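PDB 4RY1: periplasmic solute binding protein from Pectobacterium atrosepticum, which probably binds a sugar in the periplasm and hands it to an ABC-type importer. Local coordinates for residues F290-N295 against E301-M306; Q109-S114 against F308-P313; M62-N67 against D77-L82; I7-G12 against A21-F26. All blocks are in the same frame, centred on the assembly; numbering follows the deposited sequence. Where two conformers were deposited one is given.

Interaction 1: F290-N295 against E301-M306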
# COMPACT_ATOMS: atom_id res chain seq x y z
N PHE A 290 -8.47 0.21 11.58
CA PHE A 290 -9.26 -0.65 12.46
C PHE A 290 -10.71 -0.18 12.40
O PHE A 290 -10.99 1.00 12.58
CB PHE A 290 -8.79 -0.62 13.91
CG PHE A 290 -7.59 -1.47 14.20
CD1 PHE A 290 -7.55 -2.83 13.86
CD2 PHE A 290 -6.50 -0.94 14.88
CE1 PHE A 290 -6.43 -3.61 14.15
CE2 PHE A 290 -5.40 -1.72 15.17
CZ PHE A 290 -5.35 -3.04 14.80
N ALA A 291 -11.60 -1.14 12.14
CA ALA A 291 -13.05 -0.92 12.10
C ALA A 291 -13.72 -1.76 13.18
O ALA A 291 -13.23 -2.82 13.55
CB ALA A 291 -13.60 -1.32 10.74
N ILE A 292 -14.84 -1.27 13.68
CA ILE A 292 -15.70 -1.98 14.63
C ILE A 292 -16.93 -2.54 13.89
O ILE A 292 -17.52 -1.87 13.07
CB ILE A 292 -16.14 -1.06 15.79
CG1 ILE A 292 -14.92 -0.58 16.58
CG2 ILE A 292 -17.14 -1.75 16.71
CD1 ILE A 292 -15.22 0.43 17.68
N SER A 293 -17.28 -3.78 14.24
CA SER A 293 -18.44 -4.45 13.65
C SER A 293 -19.69 -3.65 13.87
O SER A 293 -19.93 -3.17 14.97
CB SER A 293 -18.66 -5.82 14.27
OG SER A 293 -19.93 -6.34 13.88
N LYS A 294 -20.50 -3.54 12.81
CA LYS A 294 -21.71 -2.72 12.83
C LYS A 294 -22.57 -3.13 14.01
O LYS A 294 -23.14 -2.27 14.69
CB LYS A 294 -22.50 -2.80 11.51
CG LYS A 294 -23.49 -1.62 11.34
CD LYS A 294 -24.36 -1.72 10.10
CE LYS A 294 -25.08 -0.39 9.80
NZ LYS A 294 -25.90 -0.46 8.56
N ASN A 295 -22.66 -4.44 14.26
CA ASN A 295 -23.53 -4.95 15.32
C ASN A 295 -22.79 -5.58 16.50
O ASN A 295 -23.33 -6.43 17.20
CB ASN A 295 -24.52 -5.95 14.72
CG ASN A 295 -25.24 -5.39 13.50
OD1 ASN A 295 -25.10 -5.91 12.39
ND2 ASN A 295 -25.97 -4.31 13.69
N GLU A 301 -15.86 -1.23 24.40
CA GLU A 301 -14.68 -2.04 24.71
C GLU A 301 -13.81 -2.24 23.47
O GLU A 301 -12.57 -2.20 23.55
CB GLU A 301 -15.09 -3.38 25.35
CG GLU A 301 -15.67 -3.26 26.75
CD GLU A 301 -17.14 -2.90 26.84
OE1 GLU A 301 -17.85 -2.75 25.82
OE2 GLU A 301 -17.58 -2.75 28.00
N ALA A 302 -14.44 -2.44 22.32
CA ALA A 302 -13.72 -2.50 21.05
C ALA A 302 -12.91 -1.21 20.82
O ALA A 302 -11.72 -1.24 20.50
CB ALA A 302 -14.70 -2.74 19.89
N ALA A 303 -13.57 -0.07 21.00
CA ALA A 303 -12.91 1.23 20.89
C ALA A 303 -11.79 1.39 21.92
O ALA A 303 -10.74 1.98 21.61
CB ALA A 303 -13.91 2.35 21.04
N MET A 304 -12.02 0.91 23.14
CA MET A 304 -10.96 0.95 24.17
C MET A 304 -9.72 0.18 23.72
O MET A 304 -8.58 0.59 23.95
CB MET A 304 -11.46 0.42 25.53
CG MET A 304 -12.52 1.28 26.21
SD MET A 304 -13.42 0.50 27.62
CE MET A 304 -12.03 0.36 28.77
N LEU A 305 -9.92 -0.99 23.10
CA LEU A 305 -8.78 -1.77 22.61
C LEU A 305 -8.04 -1.02 21.50
O LEU A 305 -6.80 -0.93 21.47
CB LEU A 305 -9.24 -3.13 22.11
CG LEU A 305 -8.19 -4.04 21.47
CD1 LEU A 305 -6.99 -4.27 22.38
CD2 LEU A 305 -8.85 -5.34 21.00
N MET A 306 -8.79 -0.42 20.60
CA MET A 306 -8.21 0.35 19.50
C MET A 306 -7.41 1.55 20.04
O MET A 306 -6.26 1.78 19.64
CB MET A 306 -9.29 0.83 18.53
CG MET A 306 -9.89 -0.31 17.73
SD MET A 306 -11.46 0.10 16.81
CE MET A 306 -10.98 1.60 15.95
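Met306 lays its bent thioether end against strand 284-292, overlapping Phe290 and Ile292. The fold is that of a periplasmic binding protein, and this is helix-on-sheet packing within it. Helix 299-310 follows the strand after a short connection and doubles back along it. The two short segments run nearly antiparallel, 169° between their directions, with axes 9.2 Å apart at the closest. CA of Ile292 faces CA of Ala302 at 6.7 Å.

The contact is apolar and fully buried. Ile292 points from the strand toward the helix and crosses Met306 at a slant. Its CG1 lies 3.5 Å from Met306 SD. CD1 extends the chain (chi2 175°) to the two alanines, 3.9 Å from Ala302 CB and 4.1 Å from Ala303 CB. The two alanines are small, which lets the isoleucine come close to the helix backbone: Ile292 CD1 is 3.7 Å from Ala303 N.

Val61 on the neighbouring strand 61-64 touches both Ala302 and Met306. Leu89 of helix 86-89 packs on Ala303 and Met306, and Leu111 also touches Met306.

The methionine chain turns at its last torsion (chi3 51°), which carries the methyl group back to the strand. There Met306 CE sits 3.7 Å from Phe290 CB and 3.4 Å from Phe290 O.

Interaction 2: Q109-S114 against F308-P313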
# COMPACT_ATOMS: atom_id res chain seq x y z
N GLN A 109 -15.77 5.19 9.17
CA GLN A 109 -15.83 3.74 8.98
C GLN A 109 -14.69 2.97 9.62
O GLN A 109 -14.80 1.77 9.84
CB GLN A 109 -15.87 3.41 7.47
CG GLN A 109 -17.05 4.03 6.73
CD GLN A 109 -18.37 3.59 7.35
OE1 GLN A 109 -19.16 4.41 7.86
NE2 GLN A 109 -18.60 2.30 7.33
N GLY A 110 -13.58 3.66 9.86
CA GLY A 110 -12.38 3.01 10.37
C GLY A 110 -11.38 4.06 10.82
O GLY A 110 -11.47 5.21 10.42
N LEU A 111 -10.46 3.66 11.68
CA LEU A 111 -9.46 4.57 12.22
C LEU A 111 -8.10 4.21 11.57
O LEU A 111 -7.60 3.10 11.75
CB LEU A 111 -9.36 4.41 13.73
CG LEU A 111 -8.43 5.34 14.48
CD1 LEU A 111 -8.65 6.81 14.13
CD2 LEU A 111 -8.62 5.09 15.99
N PRO A 112 -7.51 5.12 10.79
CA PRO A 112 -6.22 4.79 10.22
C PRO A 112 -5.17 4.44 11.25
O PRO A 112 -4.99 5.17 12.21
CB PRO A 112 -5.85 6.05 9.45
CG PRO A 112 -7.17 6.59 9.04
CD PRO A 112 -8.03 6.38 10.25
N ILE A 113 -4.50 3.33 11.02
CA ILE A 113 -3.43 2.88 11.93
C ILE A 113 -2.16 3.67 11.69
O ILE A 113 -1.44 4.04 12.63
CB ILE A 113 -3.20 1.38 11.78
CG1 ILE A 113 -4.48 0.62 12.14
CG2 ILE A 113 -2.04 0.91 12.66
CD1 ILE A 113 -4.50 -0.81 11.64
N SER A 114 -1.88 3.89 10.41
CA SER A 114 -0.78 4.71 9.92
C SER A 114 -1.16 5.17 8.53
O SER A 114 -1.95 4.51 7.83
CB SER A 114 0.53 3.94 9.88
OG SER A 114 0.45 2.85 9.03
N PHE A 308 -6.10 1.81 22.96
CA PHE A 308 -4.94 1.30 23.68
C PHE A 308 -3.79 1.04 22.72
O PHE A 308 -2.63 1.42 22.98
CB PHE A 308 -5.31 0.06 24.49
CG PHE A 308 -4.23 -0.39 25.42
CD1 PHE A 308 -3.22 -1.23 25.00
CD2 PHE A 308 -4.19 0.09 26.72
CE1 PHE A 308 -2.22 -1.61 25.85
CE2 PHE A 308 -3.19 -0.29 27.59
CZ PHE A 308 -2.20 -1.16 27.14
N MET A 309 -4.11 0.40 21.60
CA MET A 309 -3.10 0.08 20.57
C MET A 309 -2.49 1.32 19.89
O MET A 309 -1.29 1.35 19.60
CB MET A 309 -3.71 -0.85 19.50
CG MET A 309 -4.03 -2.27 20.00
SD MET A 309 -4.63 -3.44 18.70
CE MET A 309 -4.15 -5.00 19.46
N LEU A 310 -3.32 2.31 19.61
CA LEU A 310 -2.91 3.45 18.77
C LEU A 310 -2.43 4.68 19.54
O LEU A 310 -1.73 5.53 18.98
CB LEU A 310 -4.04 3.83 17.81
CG LEU A 310 -4.47 2.75 16.81
CD1 LEU A 310 -5.48 3.33 15.82
CD2 LEU A 310 -3.32 2.05 16.12
N SER A 311 -2.82 4.78 20.79
CA SER A 311 -2.56 5.99 21.58
C SER A 311 -1.97 5.75 22.95
O SER A 311 -1.23 6.61 23.44
CB SER A 311 -3.86 6.81 21.69
OG SER A 311 -4.32 7.22 20.39
N ASN A 312 -2.29 4.65 23.62
CA ASN A 312 -1.76 4.41 24.96
C ASN A 312 -0.29 4.05 24.85
O ASN A 312 0.07 3.19 24.07
CB ASN A 312 -2.53 3.27 25.65
CG ASN A 312 -2.12 3.06 27.10
OD1 ASN A 312 -0.97 2.77 27.40
ND2 ASN A 312 -3.08 3.17 28.01
N PRO A 313 0.59 4.69 25.65
CA PRO A 313 2.03 4.40 25.56
C PRO A 313 2.39 2.90 25.59
O PRO A 313 3.29 2.47 24.89
CB PRO A 313 2.60 5.15 26.79
CG PRO A 313 1.69 6.33 26.92
CD PRO A 313 0.31 5.80 26.59
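Leu310 points from the last turn of helix 299-310 at Leu111 and Ile113 of the long, broken strand 107-123. Its CB bond heads toward the strand, and chi1 of -61°, with CG anti to the carbonyl carbon, directs CG there too. Beyond CG the two methyls have different partners. CD1 goes to Leu111: it is 3.8 Å from Leu111 CG and 3.6 Å from Leu111 CD2. These two leucines reach toward each other and meet tip to tip. CD1 also comes within 4.1 Å of Pro112 O. CD2 goes to Ile113 and lies 3.9 Å from Ile113 CG2. The two side chains cross at about a right angle, and the isoleucine contributes its short branch, CG2.

The fork of Leu310 thus spans a corner in the chain. The direction of the strand changes at Ile113, and the leucine touches residues before the corner and at it. Of the two segments it is the one side chain of 308-313 that makes the contact. In this periplasmic binding protein fold the contact ties the end of a helix to the sheet of the same lobe. Strand 284-292 runs beside this strand, and its Phe290 touches Ile113. Leu82 and Leu91 add further apolar cover to Leu111.

The chemistry is mostly methyl against methyl, in a buried setting. Pro112 O is covered by the contact and has no hydrogen-bond partner in the model, a small polar cost. What holds the two segments together here is therefore dispersion and the exclusion of water, not directed bonds.

Interaction 3: M62-N67 against D77-L82; sequences MRIDWN and DGFYDL
Phe79 lays its ring against Met62 and Ile64, two residues on the same face of strand 61-64. The strand belongs to the mixed sheet of a periplasmic binding protein lobe. The ring comes from the loop between helices 69-74 and 86-89.

The first kind of interaction is Met-aromatic. Met62 crosses the ring obliquely. Its SD is 5.1 Å from the centroid of the Phe79 ring and 62° off the ring normal, so the sulfur lies neither squarely above the ring nor in its plane. The closer approach belongs to the methyl: Met62 CE is 3.7 Å from Phe79 CE1 and 3.8 Å from Phe79 CD1. The bend at the end of the methionine chain (chi3 -83°) brings that methyl to this side of the ring.

The second kind is purely aliphatic on aromatic. Ile64 approaches from the direction opposite to that of Phe79. Its CG1 sits between the backbone N and the carbonyl carbon (chi1 61°), and CD1 then extends away from the strand to the ring. Both residues meet the ring from the same side of its plane, the methionine at CD1 and CE1, the isoleucine at CE2.

Helix 45-55 packs on the same cluster. Leu49 packs on Met62 and Ile64, and Ile53 on Phe79. The loop is also joined to strand 284-292 by backbone bonding of Tyr80 with Ile292. On the isoleucine side, the contact is made by Ile64 CD1, 3.8 Å from Phe79 CE2.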
# COMPACT_ATOMS: atom_id res chain seq x y z
N MET A 62 -11.77 -5.25 13.39
CA MET A 62 -11.16 -5.81 12.18
C MET A 62 -10.09 -4.88 11.65
O MET A 62 -10.33 -3.68 11.46
CB MET A 62 -12.21 -5.95 11.08
CG MET A 62 -13.36 -6.89 11.39
SD MET A 62 -14.94 -6.54 10.47
CE MET A 62 -15.54 -5.24 11.60
N ARG A 63 -8.93 -5.43 11.30
CA ARG A 63 -8.03 -4.70 10.39
C ARG A 63 -8.64 -4.78 8.98
O ARG A 63 -9.05 -5.85 8.55
CB ARG A 63 -6.64 -5.28 10.37
CG ARG A 63 -5.59 -4.43 9.67
CD ARG A 63 -4.32 -5.21 9.42
NE ARG A 63 -3.32 -4.44 8.67
CZ ARG A 63 -2.23 -3.88 9.18
NH1 ARG A 63 -1.98 -3.98 10.47
NH2 ARG A 63 -1.40 -3.24 8.36
N ILE A 64 -8.70 -3.65 8.30
CA ILE A 64 -9.19 -3.59 6.95
C ILE A 64 -8.31 -2.68 6.12
O ILE A 64 -7.65 -1.79 6.64
CB ILE A 64 -10.65 -3.10 6.86
CG1 ILE A 64 -10.80 -1.69 7.42
CG2 ILE A 64 -11.61 -4.09 7.51
CD1 ILE A 64 -12.14 -1.06 7.09
N ASP A 65 -8.24 -2.94 4.83
CA ASP A 65 -7.62 -2.02 3.89
C ASP A 65 -8.60 -0.89 3.55
O ASP A 65 -9.81 -1.10 3.41
CB ASP A 65 -7.13 -2.76 2.63
CG ASP A 65 -5.60 -2.84 2.50
OD1 ASP A 65 -4.82 -2.32 3.32
OD2 ASP A 65 -5.17 -3.46 1.53
N TRP A 66 -8.05 0.31 3.38
CA TRP A 66 -8.85 1.49 2.99
C TRP A 66 -9.64 1.27 1.71
O TRP A 66 -10.79 1.71 1.56
CB TRP A 66 -7.93 2.71 2.88
CG TRP A 66 -8.47 3.90 2.20
CD1 TRP A 66 -9.26 4.87 2.73
CD2 TRP A 66 -8.20 4.29 0.86
NE1 TRP A 66 -9.51 5.84 1.79
CE2 TRP A 66 -8.85 5.51 0.64
CE3 TRP A 66 -7.44 3.73 -0.18
CZ2 TRP A 66 -8.78 6.17 -0.58
CZ3 TRP A 66 -7.37 4.40 -1.38
CH2 TRP A 66 -8.03 5.60 -1.56
N ASN A 67 -9.04 0.57 0.77
CA ASN A 67 -9.67 0.35 -0.52
C ASN A 67 -10.77 -0.69 -0.49
O ASN A 67 -11.41 -0.94 -1.52
CB ASN A 67 -8.60 0.02 -1.54
CG ASN A 67 -7.61 -0.96 -1.02
OD1 ASN A 67 -6.81 -0.64 -0.09
ND2 ASN A 67 -7.61 -2.13 -1.57
N ASP A 77 -23.34 -2.47 4.15
CA ASP A 77 -24.01 -2.06 5.38
C ASP A 77 -23.19 -1.06 6.18
O ASP A 77 -23.73 -0.39 7.05
CB ASP A 77 -24.24 -3.26 6.31
CG ASP A 77 -25.18 -4.30 5.72
OD1 ASP A 77 -26.05 -3.95 4.89
OD2 ASP A 77 -25.07 -5.49 6.12
N GLY A 78 -21.89 -0.98 5.91
CA GLY A 78 -21.02 -0.13 6.69
C GLY A 78 -20.64 -0.75 8.02
O GLY A 78 -21.14 -1.80 8.44
N PHE A 79 -19.71 -0.08 8.65
CA PHE A 79 -19.20 -0.45 9.95
C PHE A 79 -19.82 0.43 11.03
O PHE A 79 -20.57 1.41 10.75
CB PHE A 79 -17.67 -0.38 9.93
CG PHE A 79 -17.05 -1.38 8.99
CD1 PHE A 79 -17.16 -2.75 9.24
CD2 PHE A 79 -16.41 -0.98 7.83
CE1 PHE A 79 -16.61 -3.68 8.37
CE2 PHE A 79 -15.85 -1.92 6.98
CZ PHE A 79 -15.95 -3.27 7.25
N TYR A 80 -19.54 0.09 12.28
CA TYR A 80 -19.94 0.94 13.38
C TYR A 80 -19.33 2.33 13.22
O TYR A 80 -18.12 2.47 12.97
CB TYR A 80 -19.54 0.30 14.70
CG TYR A 80 -19.89 1.09 15.93
CD1 TYR A 80 -21.07 0.86 16.61
CD2 TYR A 80 -18.99 2.03 16.47
CE1 TYR A 80 -21.39 1.55 17.77
CE2 TYR A 80 -19.31 2.73 17.61
CZ TYR A 80 -20.50 2.48 18.27
OH TYR A 80 -20.75 3.18 19.43
N ASP A 81 -20.15 3.36 13.38
CA ASP A 81 -19.70 4.74 13.20
C ASP A 81 -18.80 5.18 14.35
O ASP A 81 -19.26 5.45 15.47
CB ASP A 81 -20.91 5.66 13.08
CG ASP A 81 -20.55 7.11 12.88
OD1 ASP A 81 -19.36 7.47 12.76
OD2 ASP A 81 -21.52 7.91 12.88
N LEU A 82 -17.50 5.28 14.07
CA LEU A 82 -16.52 5.60 15.12
C LEU A 82 -16.66 7.00 15.72
O LEU A 82 -16.16 7.24 16.81
CB LEU A 82 -15.10 5.42 14.61
CG LEU A 82 -14.72 4.01 14.14
CD1 LEU A 82 -13.26 4.00 13.73
CD2 LEU A 82 -14.95 2.95 15.19

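Interaction 4: I7-G12 against A21-F26. With ACT (acetate ion), chain F.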
# COMPACT_ATOMS: atom_id res chain seq x y z
N ILE A 7 -10.78 -9.80 17.77
CA ILE A 7 -10.00 -8.90 16.87
C ILE A 7 -9.26 -9.72 15.82
O ILE A 7 -8.60 -10.70 16.14
CB ILE A 7 -9.01 -7.98 17.66
CG1 ILE A 7 -8.20 -7.13 16.70
CG2 ILE A 7 -8.13 -8.78 18.58
CD1 ILE A 7 -7.44 -6.00 17.39
N SER A 8 -9.44 -9.33 14.56
CA SER A 8 -8.70 -9.91 13.45
C SER A 8 -7.71 -8.98 12.79
O SER A 8 -7.92 -7.76 12.70
CB SER A 8 -9.64 -10.48 12.38
OG SER A 8 -10.38 -9.48 11.68
N TRP A 9 -6.65 -9.58 12.29
CA TRP A 9 -5.68 -8.88 11.47
C TRP A 9 -4.88 -9.86 10.61
O TRP A 9 -4.98 -11.06 10.80
CB TRP A 9 -4.72 -8.00 12.33
CG TRP A 9 -3.70 -8.80 13.12
CD1 TRP A 9 -2.44 -9.13 12.72
CD2 TRP A 9 -3.88 -9.40 14.40
NE1 TRP A 9 -1.82 -9.86 13.69
CE2 TRP A 9 -2.68 -10.06 14.73
CE3 TRP A 9 -4.95 -9.43 15.31
CZ2 TRP A 9 -2.51 -10.78 15.91
CZ3 TRP A 9 -4.78 -10.15 16.49
CH2 TRP A 9 -3.55 -10.79 16.79
N TRP A 10 -4.09 -9.34 9.68
CA TRP A 10 -3.15 -10.14 8.90
C TRP A 10 -1.75 -9.59 9.07
O TRP A 10 -1.55 -8.44 9.49
CB TRP A 10 -3.48 -10.14 7.40
CG TRP A 10 -3.25 -8.80 6.74
CD1 TRP A 10 -2.09 -8.34 6.19
CD2 TRP A 10 -4.20 -7.77 6.60
NE1 TRP A 10 -2.26 -7.07 5.74
CE2 TRP A 10 -3.56 -6.70 5.93
CE3 TRP A 10 -5.55 -7.65 6.92
CZ2 TRP A 10 -4.22 -5.52 5.63
CZ3 TRP A 10 -6.18 -6.48 6.62
CH2 TRP A 10 -5.54 -5.43 5.98
N GLY A 11 -0.78 -10.38 8.65
CA GLY A 11 0.61 -9.97 8.62
C GLY A 11 1.55 -11.13 8.89
O GLY A 11 1.14 -12.28 8.87
N GLY A 12 2.81 -10.79 9.11
CA GLY A 12 3.83 -11.77 9.40
C GLY A 12 4.00 -11.95 10.89
O GLY A 12 3.36 -11.26 11.71
N ALA A 21 1.39 -8.79 22.06
CA ALA A 21 1.98 -8.02 23.18
C ALA A 21 1.05 -6.87 23.55
O ALA A 21 0.82 -6.58 24.73
CB ALA A 21 3.34 -7.48 22.78
N ALA A 22 0.52 -6.18 22.54
CA ALA A 22 -0.40 -5.07 22.81
C ALA A 22 -1.68 -5.56 23.50
O ALA A 22 -2.18 -4.93 24.42
CB ALA A 22 -0.74 -4.32 21.54
N ILE A 23 -2.19 -6.69 23.03
CA ILE A 23 -3.39 -7.29 23.62
C ILE A 23 -3.15 -7.68 25.07
O ILE A 23 -3.97 -7.42 25.94
CB ILE A 23 -3.89 -8.47 22.77
CG1 ILE A 23 -4.47 -7.95 21.44
CG2 ILE A 23 -4.92 -9.30 23.54
CD1 ILE A 23 -4.64 -9.04 20.39
N ASN A 24 -2.00 -8.28 25.33
CA ASN A 24 -1.68 -8.66 26.70
C ASN A 24 -1.57 -7.44 27.63
O ASN A 24 -2.02 -7.49 28.80
CB ASN A 24 -0.41 -9.52 26.78
CG ASN A 24 -0.66 -10.93 26.30
OD1 ASN A 24 -1.69 -11.54 26.62
ND2 ASN A 24 0.27 -11.47 25.53
N ALA A 25 -0.96 -6.37 27.14
CA ALA A 25 -0.86 -5.13 27.92
C ALA A 25 -2.26 -4.55 28.15
O ALA A 25 -2.57 -4.07 29.24
CB ALA A 25 0.07 -4.14 27.23
N PHE A 26 -3.11 -4.61 27.13
CA PHE A 26 -4.49 -4.15 27.29
C PHE A 26 -5.23 -4.93 28.37
O PHE A 26 -5.94 -4.33 29.19
CB PHE A 26 -5.23 -4.27 25.95
CG PHE A 26 -6.69 -3.92 26.04
CD1 PHE A 26 -7.13 -2.61 26.08
CD2 PHE A 26 -7.65 -4.92 26.09
CE1 PHE A 26 -8.48 -2.30 26.14
CE2 PHE A 26 -8.99 -4.61 26.20
CZ PHE A 26 -9.41 -3.30 26.21
C ACT F . 1.59 -5.67 5.06
O ACT F . 0.94 -6.63 5.54
OXT ACT F . 1.42 -4.53 5.52
CH3 ACT F . 2.59 -5.85 3.93
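A single methyl carries this whole contact: CD1 of Ile23 meets both Ile7 and Trp9. It lies 3.9 Å from Ile7 CG2. It is also 4.1 Å from Trp9 CZ3, on the benzene half of the indole, which it approaches at a slant. Ile7 and Ile23 slide past each other in opposite directions. Trp9 and Ile23 approach each other from opposite directions. CG of Trp9 is set between the backbone N and the carbonyl carbon (chi1 73°), which swings the indole toward the helix. The contact is small and buried, and it is wholly apolar.

Strand 3-10, helix 13-29 and strand 33-40 form a beta-alpha-beta unit, and Ile23 packs the helix of this unit onto its first strand. Val35 on the second strand touches both Ile7 and Ile23, while Met309 and Leu305 of helix 299-310 touch Ile23 and Ile7, respectively. NE1 of Trp9 is hydrogen-bonded to ND1 of His16, earlier on the same helix.

Trp10 does not reach 21-26; its O accepts a bond from Arg15 NH1, near the start of the same helix. An acetate ion, probably from the crystallisation liquor, sits at the edge of the Trp10 ring. The hydrogen bond from Trp10 NE1 to acetate O is weak, at 3.2 Å and 130°, and Arg15 NH2 gives the acetate a further bond.

All four contacts reach one mixed sheet, with centres 10 to 17 Å apart. Along the chain, interaction 4 comes first and interaction 3 second. Interaction 2 then opens at 109-114 and closes at 308-313, with interaction 1 nested inside its loop. Interactions 1 and 2 share helix 299-310. Strands 3-10, 61-64, 284-292 and 107-123 are neighbours in that order, and serve interactions 4, 3, 1 and 2. The bond from Met62 N to Ala291 O (2.8 Å) joins interactions 3 and 1, and Phe26 packs on Leu305 between 4 and 1. One lobe is thus built from segments distant in sequence, as in periplasmic binding proteins.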